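Local coordinates for lumazine protein (Photobacterium kishitanii, PDB 3A35) that binds a lumazine chromophore, or its analogues riboflavin and FMN, and serves as an antenna that shifts bacterial luciferase emission to shorter wavelength, at residues 96-101 with 179-184. Numbering follows the deposited sequence.
Sequences GALTGN and NVETLN. With RBF (riboflavin), chain C.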
loop_
_atom_site.group_PDB
_atom_site.type_symbol
_atom_site.label_atom_id
_atom_site.label_comp_id
_atom_site.label_asym_id
_atom_site.label_seq_id
_atom_site.Cartn_x
_atom_site.Cartn_y
_atom_site.Cartn_z
ATOM N N GLY A 96 0.721 15.002 -0.840
ATOM C CA GLY A 96 1.128 13.629 -1.064
ATOM C C GLY A 96 -0.192 12.936 -1.427
ATOM O O GLY A 96 -0.378 11.793 -1.052
ATOM N N ALA A 97 -1.194 13.564 -1.997
ATOM C CA ALA A 97 -2.376 12.777 -2.398
ATOM C C ALA A 97 -2.034 11.615 -3.258
ATOM O O ALA A 97 -1.195 11.701 -4.072
ATOM C CB ALA A 97 -3.483 13.578 -3.110
ATOM N N LEU A 98 -2.759 10.538 -3.038
ATOM C CA LEU A 98 -2.473 9.319 -3.918
ATOM C C LEU A 98 -3.581 9.051 -4.829
ATOM O O LEU A 98 -4.755 9.275 -4.486
ATOM C CB LEU A 98 -2.283 8.068 -2.947
ATOM C CG LEU A 98 -1.110 8.170 -1.991
ATOM C CD1 LEU A 98 -1.124 6.783 -1.184
ATOM C CD2 LEU A 98 0.168 8.418 -2.627
ATOM N N THR A 99 -3.260 8.597 -6.040
ATOM C CA THR A 99 -4.262 8.193 -6.990
ATOM C C THR A 99 -4.696 6.716 -6.949
ATOM O O THR A 99 -5.777 6.378 -7.400
ATOM C CB THR A 99 -3.809 8.400 -8.468
ATOM O OG1 THR A 99 -2.746 7.536 -8.835
ATOM C CG2 THR A 99 -3.409 9.837 -8.781
ATOM N N GLY A 100 -3.804 5.909 -6.312
ATOM C CA GLY A 100 -4.120 4.425 -6.334
ATOM C C GLY A 100 -3.505 3.737 -7.541
ATOM O O GLY A 100 -3.707 2.522 -7.714
ATOM N N ASN A 101 -2.805 4.406 -8.432
ATOM C CA ASN A 101 -2.162 3.794 -9.628
ATOM C C ASN A 101 -0.753 3.481 -9.192
ATOM O O ASN A 101 0.124 4.357 -9.112
ATOM C CB ASN A 101 -2.076 4.789 -10.824
ATOM C CG ASN A 101 -1.369 4.140 -12.001
ATOM O OD1 ASN A 101 -0.387 4.674 -12.497
ATOM N ND2 ASN A 101 -1.840 3.073 -12.436
ATOM N N ASN A 179 4.480 -1.940 -2.839
ATOM C CA ASN A 179 3.869 -1.168 -3.966
ATOM C C ASN A 179 4.297 0.272 -3.860
ATOM O O ASN A 179 4.095 0.917 -2.817
ATOM C CB ASN A 179 2.336 -1.177 -3.845
ATOM C CG ASN A 179 1.738 -2.574 -4.054
ATOM O OD1 ASN A 179 2.338 -3.440 -4.762
ATOM N ND2 ASN A 179 0.528 -2.793 -3.581
ATOM N N VAL A 180 4.869 0.791 -4.963
ATOM C CA VAL A 180 5.283 2.256 -4.959
ATOM C C VAL A 180 4.399 3.049 -5.872
ATOM O O VAL A 180 4.092 2.619 -7.038
ATOM C CB VAL A 180 6.776 2.297 -5.445
ATOM C CG1 VAL A 180 7.228 3.800 -5.565
ATOM C CG2 VAL A 180 7.689 1.441 -4.625
ATOM N N GLU A 181 3.950 4.192 -5.327
ATOM C CA GLU A 181 3.207 5.175 -6.147
ATOM C C GLU A 181 4.092 6.424 -6.115
ATOM O O GLU A 181 4.324 7.041 -5.085
ATOM C CB GLU A 181 1.795 5.524 -5.677
ATOM C CG GLU A 181 1.174 6.553 -6.632
ATOM C CD GLU A 181 -0.190 6.808 -6.411
ATOM O OE1 GLU A 181 -0.945 6.185 -5.678
ATOM O OE2 GLU A 181 -0.628 7.856 -7.000
ATOM N N THR A 182 4.634 6.784 -7.287
ATOM C CA THR A 182 5.365 8.052 -7.394
ATOM C C THR A 182 4.355 9.164 -7.744
ATOM O O THR A 182 3.348 8.958 -8.443
ATOM C CB THR A 182 6.449 7.978 -8.460
ATOM O OG1 THR A 182 5.807 7.679 -9.701
ATOM C CG2 THR A 182 7.452 6.848 -8.096
ATOM N N LEU A 183 4.751 10.388 -7.335
ATOM C CA LEU A 183 3.866 11.556 -7.136
ATOM C C LEU A 183 4.575 12.805 -7.574
ATOM O O LEU A 183 4.679 13.771 -6.746
ATOM C CB LEU A 183 3.574 11.753 -5.648
ATOM C CG LEU A 183 2.894 10.646 -4.882
ATOM C CD1 LEU A 183 2.837 11.025 -3.446
ATOM C CD2 LEU A 183 1.430 10.323 -5.385
ATOM N N ASN A 184 4.991 12.863 -8.841
ATOM C CA ASN A 184 4.536 12.011 -9.978
ATOM C C ASN A 184 5.363 12.279 -11.240
ATOM O O ASN A 184 5.673 13.456 -11.563
ATOM C CB ASN A 184 3.057 12.289 -10.329
ATOM C CG ASN A 184 2.593 13.632 -9.827
ATOM O OD1 ASN A 184 2.988 14.718 -10.343
ATOM N ND2 ASN A 184 1.774 13.579 -8.771
HETATM N N1 RBF C . -7.042 -3.328 -10.861
HETATM C C2 RBF C . -7.353 -4.594 -10.513
HETATM O O2 RBF C . -6.526 -5.542 -10.688
HETATM N N3 RBF C . -8.546 -4.941 -9.888
HETATM C C4 RBF C . -9.513 -3.955 -9.578
HETATM O O4 RBF C . -10.556 -4.318 -9.019
HETATM C C4A RBF C . -9.190 -2.661 -10.028
HETATM N N5 RBF C . -10.202 -1.643 -9.835
HETATM C C5A RBF C . -9.874 -0.357 -10.261
HETATM C C6 RBF C . -10.901 0.589 -10.188
HETATM C C7 RBF C . -10.555 1.885 -10.662
HETATM C C7M RBF C . -11.725 2.912 -10.626
HETATM C C8 RBF C . -9.322 2.225 -11.130
HETATM C C8M RBF C . -9.055 3.612 -11.537
HETATM C C9 RBF C . -8.274 1.240 -11.180
HETATM C C9A RBF C . -8.596 -0.073 -10.825
HETATM N N10 RBF C . -7.616 -1.114 -10.961
HETATM C C10 RBF C . -7.987 -2.388 -10.617
HETATM C "C1'" RBF C . -6.378 -0.911 -11.593
HETATM C "C2'" RBF C . -5.175 -0.823 -10.676
HETATM O "O2'" RBF C . -5.408 0.227 -9.679
HETATM C "C3'" RBF C . -3.980 -0.491 -11.402
HETATM O "O3'" RBF C . -3.851 -1.610 -12.434
HETATM C "C4'" RBF C . -2.685 -0.636 -10.585
HETATM O "O4'" RBF C . -2.604 0.455 -9.640
HETATM C "C5'" RBF C . -1.428 -0.585 -11.463
HETATM O "O5'" RBF C . -0.234 -0.842 -10.723
#
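Gly96 lays its CA against Leu183 CD1, and the carbonyl of Ala97 follows, its O 3.2 Å from Leu183 CD2. Next, Leu98 turns one methyl onto the same side chain: Leu98 CD2 meets Leu183 CD2 at 3.6 Å, while the CB of Leu98 lies beside the carboxylate of Glu181. That carboxylate takes over from Thr99 onward. Glu181 reaches the loop with CG anti to the backbone N (chi1 180°) and its chain extended beyond. Thr99 grips Glu181 OE2 twice, its N giving a fairly straight bond of 2.9 Å to the syn lone pair and its OG1 donating at 2.8 Å from above the carboxylate plane. Gly100 N binds the other oxygen, Glu181 OE1, at 2.9 Å, also on the syn side but tilted out of the plane. Three donors thus fix the rotation of the buried carboxylate and probably help stabilise its negative charge. Thr99 OG1 also accepts from Asn101 N (3.2 Å), closing an ST turn; within it Gly100 O comes 3.0 Å from O4' of the riboflavin ribityl chain. Asn101 O rests against Glu181 CG, while OD1 of Asn101 is hydrogen-bonded to Lys103 NZ. The loop runs between strands 80-84 and 104-114, at the predicted junction of the two lumazine-binding repeats. Gly100 is backbone hydrogen-bonded to Ser48 of strand 47-55 in the first repeat; Glu181 projects from strand 177-182 of the second, and strand 177-182 lies between 137-140 and 104-114 in the sheet.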